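Local coordinates for N-glycosylase/DNA lyase (Methanocaldococcus jannaschii, PDB 3FHF), which belongs to the helix-hairpin-helix clan of DNA glycosylases and lyases and folds as an all-alpha single chain without beta strands, at residues M9-I14 with G190-L195; G146-A151 with N194-E199; A151-H156 with R177-I182. All blocks are in the same frame, centred on the assembly; numbering follows the deposited sequence. Where two conformers were deposited one is given.

Interaction 1 of 3, residues M9-I14 with G190-L195; sequences MLIKKI and GEEVNL
I11 and V193 mark the closest backbone approach between helix 5-18 and the end of helix 176-192, their CA atoms 6.6 Å apart; no hydrogen bond joins the two segments, and side chains make the contact. Both branches of I11 close on one methyl of V193. Chi1 (-64°) sets CG1 beside the backbone N and CG2 beside the carbonyl carbon, and chi2 (-63°) turns I11 CD1 to within 3.6 Å of V193 CG1, which CG2 also touches. I11 CG1 meanwhile lies 3.6 Å from E192 OE1, and CD1 rests against the carboxylate carbon; the extended E192 chain runs across I11 at about a right angle, laying its carboxylate end against it, with CG a little farther off. The polar end of E192 is held by H7, near the start of helix 5-18, whose NE2 is hydrogen-bonded to OE1. Helix 176-192 ends here in a Schellman motif with N194, at positive phi, as its C-prime residue: L195 N returns to G190 O at 2.8 Å and N194 N to E191 O at 3.0 Å. G190 O is gripped from both faces of its plane, since V193 N also bonds to it at 3.1 Å. The turn puts V193 and L195 side by side toward helix 5-18, where I14 CG2 fits between them, 4.0 Å from V193 CB and 3.8 Å from L195 CD1. I14 also touches L207 of helix 197-209, and L195 reaches Y203 of the same helix, which extends this apolar patch into the body of the chain. The V193 carbonyl is hydrogen-bonded to K18 NZ.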
loop_
_atom_site.group_PDB
_atom_site.type_symbol
_atom_site.label_atom_id
_atom_site.label_comp_id
_atom_site.label_asym_id
_atom_site.label_seq_id
_atom_site.Cartn_x
_atom_site.Cartn_y
_atom_site.Cartn_z
HETATM N N MSE A 9 20.318 -4.508 15.245
HETATM C CA MSE A 9 19.257 -4.847 16.190
HETATM C C MSE A 9 17.878 -4.941 15.511
HETATM O O MSE A 9 17.020 -5.722 15.930
HETATM C CB MSE A 9 19.223 -3.831 17.333
HETATM C CG MSE A 9 20.476 -3.857 18.222
HETATM SE SE MSE A 9 20.837 -5.601 19.020
HETATM C CE MSE A 9 22.128 -6.283 17.739
ATOM N N LEU A 10 17.671 -4.157 14.461
ATOM C CA LEU A 10 16.413 -4.203 13.728
ATOM C C LEU A 10 16.318 -5.579 13.085
ATOM O O LEU A 10 15.275 -6.223 13.120
ATOM C CB LEU A 10 16.374 -3.135 12.630
ATOM C CG LEU A 10 15.151 -3.216 11.707
ATOM C CD1 LEU A 10 13.884 -2.939 12.505
ATOM C CD2 LEU A 10 15.291 -2.220 10.565
ATOM N N ILE A 11 17.423 -6.026 12.491
ATOM C CA ILE A 11 17.446 -7.333 11.851
ATOM C C ILE A 11 17.130 -8.395 12.895
ATOM O O ILE A 11 16.340 -9.301 12.647
ATOM C CB ILE A 11 18.829 -7.642 11.229
ATOM C CG1 ILE A 11 19.133 -6.657 10.094
ATOM C CG2 ILE A 11 18.855 -9.076 10.701
ATOM C CD1 ILE A 11 18.160 -6.745 8.918
ATOM N N LYS A 12 17.744 -8.262 14.066
ATOM C CA LYS A 12 17.557 -9.206 15.167
ATOM C C LYS A 12 16.117 -9.243 15.666
ATOM O O LYS A 12 15.590 -10.308 15.968
ATOM C CB LYS A 12 18.486 -8.848 16.324
ATOM C CG LYS A 12 18.518 -9.878 17.432
ATOM C CD LYS A 12 19.504 -9.484 18.523
ATOM C CE LYS A 12 19.640 -10.586 19.560
ATOM N NZ LYS A 12 20.114 -11.853 18.937
ATOM N N LYS A 13 15.497 -8.071 15.768
ATOM C CA LYS A 13 14.110 -7.966 16.211
ATOM C C LYS A 13 13.164 -8.646 15.219
ATOM O O LYS A 13 12.258 -9.383 15.608
ATOM C CB LYS A 13 13.716 -6.494 16.354
ATOM C CG LYS A 13 12.276 -6.271 16.797
ATOM C CD LYS A 13 11.976 -6.955 18.132
ATOM C CE LYS A 13 10.597 -6.557 18.657
ATOM N NZ LYS A 13 10.334 -7.087 20.029
ATOM N N ILE A 14 13.367 -8.388 13.934
ATOM C CA ILE A 14 12.522 -8.997 12.916
ATOM C C ILE A 14 12.643 -10.522 12.940
ATOM O O ILE A 14 11.649 -11.228 12.789
ATOM C CB ILE A 14 12.869 -8.441 11.515
ATOM C CG1 ILE A 14 12.422 -6.979 11.438
ATOM C CG2 ILE A 14 12.180 -9.262 10.423
ATOM C CD1 ILE A 14 12.913 -6.234 10.206
ATOM N N GLY A 190 14.919 -6.487 3.209
ATOM C CA GLY A 190 14.044 -7.646 3.141
ATOM C C GLY A 190 14.798 -8.941 2.904
ATOM O O GLY A 190 14.541 -9.946 3.564
ATOM N N GLU A 191 15.727 -8.937 1.959
ATOM C CA GLU A 191 16.476 -10.159 1.694
ATOM C C GLU A 191 17.378 -10.505 2.872
ATOM O O GLU A 191 17.603 -11.678 3.160
ATOM C CB GLU A 191 17.282 -10.041 0.392
ATOM C CG GLU A 191 17.968 -8.709 0.161
ATOM C CD GLU A 191 18.637 -8.635 -1.203
ATOM O OE1 GLU A 191 17.962 -8.930 -2.214
ATOM O OE2 GLU A 191 19.834 -8.278 -1.270
ATOM N N GLU A 192 17.858 -9.484 3.576
ATOM C CA GLU A 192 18.719 -9.699 4.730
ATOM C C GLU A 192 17.951 -10.467 5.802
ATOM O O GLU A 192 18.555 -11.121 6.648
ATOM C CB GLU A 192 19.237 -8.347 5.262
ATOM C CG GLU A 192 20.306 -8.443 6.337
ATOM C CD GLU A 192 20.957 -7.099 6.654
ATOM O OE1 GLU A 192 21.692 -7.013 7.658
ATOM O OE2 GLU A 192 20.744 -6.125 5.903
ATOM N N VAL A 193 16.616 -10.403 5.761
ATOM C CA VAL A 193 15.788 -11.130 6.722
ATOM C C VAL A 193 14.907 -12.167 6.032
ATOM O O VAL A 193 14.012 -12.746 6.643
ATOM C CB VAL A 193 14.889 -10.180 7.565
ATOM C CG1 VAL A 193 15.754 -9.335 8.476
ATOM C CG2 VAL A 193 14.046 -9.290 6.662
ATOM N N ASN A 194 15.176 -12.390 4.749
ATOM C CA ASN A 194 14.429 -13.348 3.942
ATOM C C ASN A 194 12.923 -13.099 3.900
ATOM O O ASN A 194 12.123 -14.022 4.050
ATOM C CB ASN A 194 14.709 -14.774 4.419
ATOM C CG ASN A 194 16.088 -15.258 4.014
ATOM O OD1 ASN A 194 17.106 -14.772 4.510
ATOM N ND2 ASN A 194 16.127 -16.216 3.099
ATOM N N LEU A 195 12.546 -11.845 3.687
ATOM C CA LEU A 195 11.136 -11.469 3.596
ATOM C C LEU A 195 10.929 -10.714 2.290
ATOM O O LEU A 195 11.819 -9.998 1.840
ATOM C CB LEU A 195 10.728 -10.556 4.756
ATOM C CG LEU A 195 10.686 -11.113 6.179
ATOM C CD1 LEU A 195 10.318 -9.989 7.146
ATOM C CD2 LEU A 195 9.659 -12.242 6.269
#

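Interaction 2 of 3, residues G146-A151 with N194-E199; sequences GYDDVA and NLKLSE
D148 and S198 carry the direct hydrogen bonds of this contact, which joins the loop between helices 135-144 and 155-163 to the first turn of helix 197-209. S198 N donates to D148 O at 3.1 Å, the donor standing above the carbonyl plane, 41° out of it. The S198 hydroxyl gives its proton to D148 OD1 at 2.6 Å, meeting the carboxylate on its anti side; with OG tucked between the backbone N and the carbonyl carbon (chi1 55°), the serine side chain turns back toward the loop. The other carboxylate oxygen of D148 forms a salt bridge with K34, so both oxygens have partners. Water extends the polar seam: one molecule accepts from L197 N at 3.0 Å and bonds to D149 OD1, and a second sits between V150 O and L197 O. D149 is also paired by charge, with R187 and K120, which ties the loop to helices 176-192 and 119-129.

Among the apolar and aliphatic contacts, L197 CD1 packs against the loop backbone, 3.7 Å from A151 N, and against A151 CB at 4.1 Å. L186 and R187 of helix 176-192 also touch L197. The K196 chain passes over D148, with CD 3.3 Å from D148 CB, and its ammonium stays 4.8 Å from D148 OD2, near but not in contact.

At the helix start, E199 OE2 accepts from K196 N at 3.0 Å: the N3 side chain closes back on the N-cap backbone N, as in one half of a capping box, without the reciprocal bond from the N-cap side chain, here a lysine. The first-turn N-H of S198 is taken by the loop that follows helix 135-144, a helix probably belonging to the helix-hairpin-helix motif.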
loop_
_atom_site.group_PDB
_atom_site.type_symbol
_atom_site.label_atom_id
_atom_site.label_comp_id
_atom_site.label_asym_id
_atom_site.label_seq_id
_atom_site.Cartn_x
_atom_site.Cartn_y
_atom_site.Cartn_z
ATOM N N GLY A 146 -2.083 -9.000 -3.954
ATOM C CA GLY A 146 -1.204 -10.139 -4.147
ATOM C C GLY A 146 0.213 -10.058 -4.679
ATOM O O GLY A 146 0.851 -11.103 -4.815
ATOM N N TYR A 147 0.727 -8.873 -4.989
ATOM C CA TYR A 147 2.088 -8.808 -5.507
ATOM C C TYR A 147 3.078 -8.615 -4.364
ATOM O O TYR A 147 2.808 -7.894 -3.410
ATOM C CB TYR A 147 2.181 -7.718 -6.578
ATOM C CG TYR A 147 1.344 -8.072 -7.793
ATOM C CD1 TYR A 147 1.817 -8.972 -8.758
ATOM C CD2 TYR A 147 0.050 -7.575 -7.940
ATOM C CE1 TYR A 147 1.012 -9.372 -9.839
ATOM C CE2 TYR A 147 -0.761 -7.963 -9.011
ATOM C CZ TYR A 147 -0.274 -8.862 -9.953
ATOM O OH TYR A 147 -1.088 -9.249 -10.992
ATOM N N ASP A 148 4.226 -9.274 -4.458
ATOM C CA ASP A 148 5.194 -9.236 -3.367
ATOM C C ASP A 148 6.457 -8.411 -3.477
ATOM O O ASP A 148 7.168 -8.281 -2.485
ATOM C CB ASP A 148 5.628 -10.660 -3.026
ATOM C CG ASP A 148 4.469 -11.546 -2.629
ATOM O OD1 ASP A 148 3.705 -11.172 -1.708
ATOM O OD2 ASP A 148 4.336 -12.628 -3.237
ATOM N N ASP A 149 6.744 -7.850 -4.644
ATOM C CA ASP A 149 7.992 -7.117 -4.803
ATOM C C ASP A 149 7.918 -5.603 -4.993
ATOM O O ASP A 149 8.746 -5.029 -5.703
ATOM C CB ASP A 149 8.802 -7.768 -5.938
ATOM C CG ASP A 149 10.280 -7.377 -5.915
ATOM O OD1 ASP A 149 10.845 -7.218 -4.812
ATOM O OD2 ASP A 149 10.884 -7.250 -7.004
ATOM N N VAL A 150 6.936 -4.956 -4.368
ATOM C CA VAL A 150 6.821 -3.502 -4.436
ATOM C C VAL A 150 6.705 -2.940 -3.021
ATOM O O VAL A 150 5.921 -3.425 -2.190
ATOM C CB VAL A 150 5.601 -3.027 -5.261
ATOM C CG1 VAL A 150 5.809 -3.364 -6.723
ATOM C CG2 VAL A 150 4.326 -3.662 -4.734
ATOM N N ALA A 151 7.499 -1.916 -2.750
ATOM C CA ALA A 151 7.500 -1.278 -1.441
ATOM C C ALA A 151 6.465 -0.170 -1.409
ATOM O O ALA A 151 6.204 0.478 -2.426
ATOM C CB ALA A 151 8.889 -0.702 -1.138
ATOM N N ASN A 194 15.176 -12.390 4.749
ATOM C CA ASN A 194 14.429 -13.348 3.942
ATOM C C ASN A 194 12.923 -13.099 3.900
ATOM O O ASN A 194 12.123 -14.022 4.050
ATOM C CB ASN A 194 14.709 -14.774 4.419
ATOM C CG ASN A 194 16.088 -15.258 4.014
ATOM O OD1 ASN A 194 17.106 -14.772 4.510
ATOM N ND2 ASN A 194 16.127 -16.216 3.099
ATOM N N LEU A 195 12.546 -11.845 3.687
ATOM C CA LEU A 195 11.136 -11.469 3.596
ATOM C C LEU A 195 10.929 -10.714 2.290
ATOM O O LEU A 195 11.819 -9.998 1.840
ATOM C CB LEU A 195 10.728 -10.556 4.756
ATOM C CG LEU A 195 10.686 -11.113 6.179
ATOM C CD1 LEU A 195 10.318 -9.989 7.146
ATOM C CD2 LEU A 195 9.659 -12.242 6.269
ATOM N N LYS A 196 9.760 -10.883 1.681
ATOM C CA LYS A 196 9.434 -10.181 0.445
ATOM C C LYS A 196 9.027 -8.778 0.889
ATOM O O LYS A 196 8.733 -8.571 2.063
ATOM C CB LYS A 196 8.249 -10.846 -0.249
ATOM C CG LYS A 196 8.441 -12.318 -0.553
ATOM C CD LYS A 196 7.160 -12.924 -1.111
ATOM C CE LYS A 196 7.272 -14.439 -1.230
ATOM N NZ LYS A 196 8.452 -14.833 -2.053
ATOM N N LEU A 197 8.999 -7.821 -0.031
ATOM C CA LEU A 197 8.608 -6.461 0.337
ATOM C C LEU A 197 7.181 -6.398 0.873
ATOM O O LEU A 197 6.893 -5.614 1.769
ATOM C CB LEU A 197 8.762 -5.514 -0.858
ATOM C CG LEU A 197 10.215 -5.120 -1.144
ATOM C CD1 LEU A 197 10.291 -4.330 -2.441
ATOM C CD2 LEU A 197 10.754 -4.292 0.031
ATOM N N SER A 198 6.289 -7.227 0.340
ATOM C CA SER A 198 4.900 -7.240 0.807
ATOM C C SER A 198 4.865 -7.574 2.304
ATOM O O SER A 198 4.152 -6.934 3.083
ATOM C CB SER A 198 4.094 -8.288 0.032
ATOM O OG SER A 198 4.712 -9.559 0.133
ATOM N N GLU A 199 5.653 -8.575 2.691
ATOM C CA GLU A 199 5.734 -9.041 4.075
ATOM C C GLU A 199 6.480 -8.074 4.988
ATOM O O GLU A 199 6.037 -7.795 6.112
ATOM C CB GLU A 199 6.427 -10.407 4.119
ATOM C CG GLU A 199 5.693 -11.512 3.373
ATOM C CD GLU A 199 6.550 -12.752 3.142
ATOM O OE1 GLU A 199 5.965 -13.841 2.987
ATOM O OE2 GLU A 199 7.795 -12.648 3.098
HETATM O O HOH W 1 10.567 -8.540 -2.462
HETATM O O HOH W 2 5.397 -3.407 0.591
#

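Interaction 3 of 3, residues A151-H156 with R177-I182; sequences AIIDRH and RKYLEI
The hydroxyl of Y179, on helix 176-192, plugs into the backbone of A151 and I153 and satisfies one donor and one acceptor of the loop at once. Y179 CG lies anti to the backbone N (chi1 -163°), which carries the ring off its helix to the loop. Y179 OH donates to A151 O at 2.6 Å, tilted 31° from the carbonyl plane, and accepts from I153 N at 2.9 Å through a nearly straight N-H...O bond (168°). A third, weak bond links it to S139 OG of helix 135-144. A151 N on the loop is taken by E183 OE1, one turn further along the tyrosine's helix.

I153 holds the ring from one face. Its CD1 stands 3.7 Å from the ring centroid, almost on the ring normal, a CH-pi contact, while CG1 lies 3.6 Å from CZ. The same CD1 meets I182 CG2 at 3.6 Å, so one methyl is wedged between the ring and the next turn of the helix.

D154, at the N-cap of helix 155-163, accepts weakly from H156 N through OD2, and that oxygen also bonds to I157 N.

The loop thus pinned follows helix 135-144, which with helix 119-129 probably forms the helix-hairpin-helix motif that names the clan; here helix 176-192 packs on the segment leading out of it.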
loop_
_atom_site.group_PDB
_atom_site.type_symbol
_atom_site.label_atom_id
_atom_site.label_comp_id
_atom_site.label_asym_id
_atom_site.label_seq_id
_atom_site.Cartn_x
_atom_site.Cartn_y
_atom_site.Cartn_z
ATOM N N ALA A 151 7.499 -1.916 -2.750
ATOM C CA ALA A 151 7.500 -1.278 -1.441
ATOM C C ALA A 151 6.465 -0.170 -1.409
ATOM O O ALA A 151 6.204 0.478 -2.426
ATOM C CB ALA A 151 8.889 -0.702 -1.138
ATOM N N ILE A 152 5.874 0.030 -0.234
ATOM C CA ILE A 152 4.888 1.077 -0.010
ATOM C C ILE A 152 5.661 2.088 0.818
ATOM O O ILE A 152 5.794 1.941 2.030
ATOM C CB ILE A 152 3.693 0.559 0.814
ATOM C CG1 ILE A 152 3.060 -0.642 0.104
ATOM C CG2 ILE A 152 2.671 1.665 0.997
ATOM C CD1 ILE A 152 2.070 -1.417 0.969
ATOM N N ILE A 153 6.171 3.116 0.156
ATOM C CA ILE A 153 6.987 4.113 0.822
ATOM C C ILE A 153 6.172 5.297 1.322
ATOM O O ILE A 153 5.926 6.251 0.594
ATOM C CB ILE A 153 8.116 4.572 -0.131
ATOM C CG1 ILE A 153 8.863 3.335 -0.651
ATOM C CG2 ILE A 153 9.088 5.497 0.588
ATOM C CD1 ILE A 153 10.008 3.651 -1.623
ATOM N N ASP A 154 5.751 5.202 2.580
ATOM C CA ASP A 154 4.953 6.229 3.243
ATOM C C ASP A 154 5.845 7.212 3.998
ATOM O O ASP A 154 7.049 7.007 4.111
ATOM C CB ASP A 154 4.003 5.576 4.247
ATOM C CG ASP A 154 4.733 4.683 5.231
ATOM O OD1 ASP A 154 4.860 3.475 4.953
ATOM O OD2 ASP A 154 5.202 5.191 6.272
ATOM N N ARG A 155 5.230 8.256 4.548
ATOM C CA ARG A 155 5.958 9.278 5.290
ATOM C C ARG A 155 6.587 8.773 6.588
ATOM O O ARG A 155 7.523 9.384 7.102
ATOM C CB ARG A 155 5.030 10.463 5.595
ATOM C CG ARG A 155 3.876 10.165 6.555
ATOM C CD ARG A 155 3.002 11.411 6.750
ATOM N NE ARG A 155 1.977 11.243 7.782
ATOM C CZ ARG A 155 0.965 10.380 7.712
ATOM N NH1 ARG A 155 0.826 9.592 6.655
ATOM N NH2 ARG A 155 0.086 10.307 8.704
ATOM N N HIS A 156 6.086 7.666 7.126
ATOM C CA HIS A 156 6.642 7.148 8.370
ATOM C C HIS A 156 7.929 6.372 8.120
ATOM O O HIS A 156 8.908 6.532 8.854
ATOM C CB HIS A 156 5.607 6.281 9.092
ATOM C CG HIS A 156 4.318 6.997 9.350
ATOM N ND1 HIS A 156 4.236 8.103 10.167
ATOM C CD2 HIS A 156 3.084 6.831 8.816
ATOM C CE1 HIS A 156 3.010 8.592 10.121
ATOM N NE2 HIS A 156 2.291 7.840 9.308
ATOM N N ARG A 177 12.270 7.914 -10.144
ATOM C CA ARG A 177 13.665 7.598 -9.877
ATOM C C ARG A 177 13.983 7.433 -8.398
ATOM O O ARG A 177 14.679 6.498 -8.009
ATOM C CB ARG A 177 14.564 8.694 -10.456
ATOM C CG ARG A 177 16.049 8.498 -10.176
ATOM C CD ARG A 177 16.834 9.765 -10.480
ATOM N NE ARG A 177 16.334 10.899 -9.707
ATOM C CZ ARG A 177 16.382 10.981 -8.382
ATOM N NH1 ARG A 177 16.913 9.996 -7.670
ATOM N NH2 ARG A 177 15.884 12.044 -7.767
ATOM N N LYS A 178 13.491 8.355 -7.579
ATOM C CA LYS A 178 13.760 8.310 -6.147
ATOM C C LYS A 178 12.991 7.183 -5.465
ATOM O O LYS A 178 13.483 6.566 -4.522
ATOM C CB LYS A 178 13.385 9.645 -5.500
ATOM C CG LYS A 178 13.813 9.775 -4.043
ATOM C CD LYS A 178 15.327 9.684 -3.899
ATOM C CE LYS A 178 15.762 9.864 -2.449
ATOM N NZ LYS A 178 17.251 9.813 -2.292
ATOM N N TYR A 179 11.783 6.920 -5.947
ATOM C CA TYR A 179 10.971 5.870 -5.353
ATOM C C TYR A 179 11.643 4.520 -5.544
ATOM O O TYR A 179 11.793 3.756 -4.593
ATOM C CB TYR A 179 9.565 5.865 -5.967
ATOM C CG TYR A 179 8.553 5.107 -5.135
ATOM C CD1 TYR A 179 8.494 3.713 -5.166
ATOM C CD2 TYR A 179 7.679 5.784 -4.285
ATOM C CE1 TYR A 179 7.585 3.008 -4.364
ATOM C CE2 TYR A 179 6.764 5.088 -3.478
ATOM C CZ TYR A 179 6.724 3.700 -3.526
ATOM O OH TYR A 179 5.821 3.012 -2.726
ATOM N N LEU A 180 12.064 4.234 -6.773
ATOM C CA LEU A 180 12.723 2.968 -7.078
ATOM C C LEU A 180 14.031 2.838 -6.332
ATOM O O LEU A 180 14.444 1.736 -5.977
ATOM C CB LEU A 180 12.993 2.840 -8.582
ATOM C CG LEU A 180 11.816 2.477 -9.491
ATOM C CD1 LEU A 180 10.720 3.512 -9.350
ATOM C CD2 LEU A 180 12.297 2.389 -10.938
ATOM N N GLU A 181 14.694 3.967 -6.107
ATOM C CA GLU A 181 15.963 3.964 -5.395
ATOM C C GLU A 181 15.753 3.560 -3.939
ATOM O O GLU A 181 16.462 2.701 -3.414
ATOM C CB GLU A 181 16.605 5.352 -5.466
ATOM C CG GLU A 181 17.920 5.468 -4.722
ATOM C CD GLU A 181 18.513 6.864 -4.816
ATOM O OE1 GLU A 181 18.745 7.334 -5.951
ATOM O OE2 GLU A 181 18.748 7.491 -3.759
ATOM N N ILE A 182 14.775 4.179 -3.284
ATOM C CA ILE A 182 14.496 3.863 -1.887
ATOM C C ILE A 182 13.886 2.466 -1.748
ATOM O O ILE A 182 14.103 1.782 -0.754
ATOM C CB ILE A 182 13.567 4.922 -1.264
ATOM C CG1 ILE A 182 14.326 6.250 -1.158
ATOM C CG2 ILE A 182 13.082 4.464 0.103
ATOM C CD1 ILE A 182 13.529 7.370 -0.565
#

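In the fold
Helix 176-192 is the common thread: its first turns form interaction 3, its last turn interaction 1, and the segment leaving it, through the shared N194 and L195, runs into interaction 2. Interaction 3 is fully buried and mixes apolar packing with backbone bonds made by one tyrosine hydroxyl. Interaction 2, about 13 Å from it, centre to centre, and joined to it through A151, is partly buried; there polar bonds, bridging waters and charge pairs outnumber the apolar touches. Interaction 1 lies farthest from the chain's centre, about 20 Å between centres, and is chiefly apolar, apart from the E192 carboxylate lying on I11, clasping the N-terminal helix 5-18 to the late helices without a hydrogen bond between its two segments.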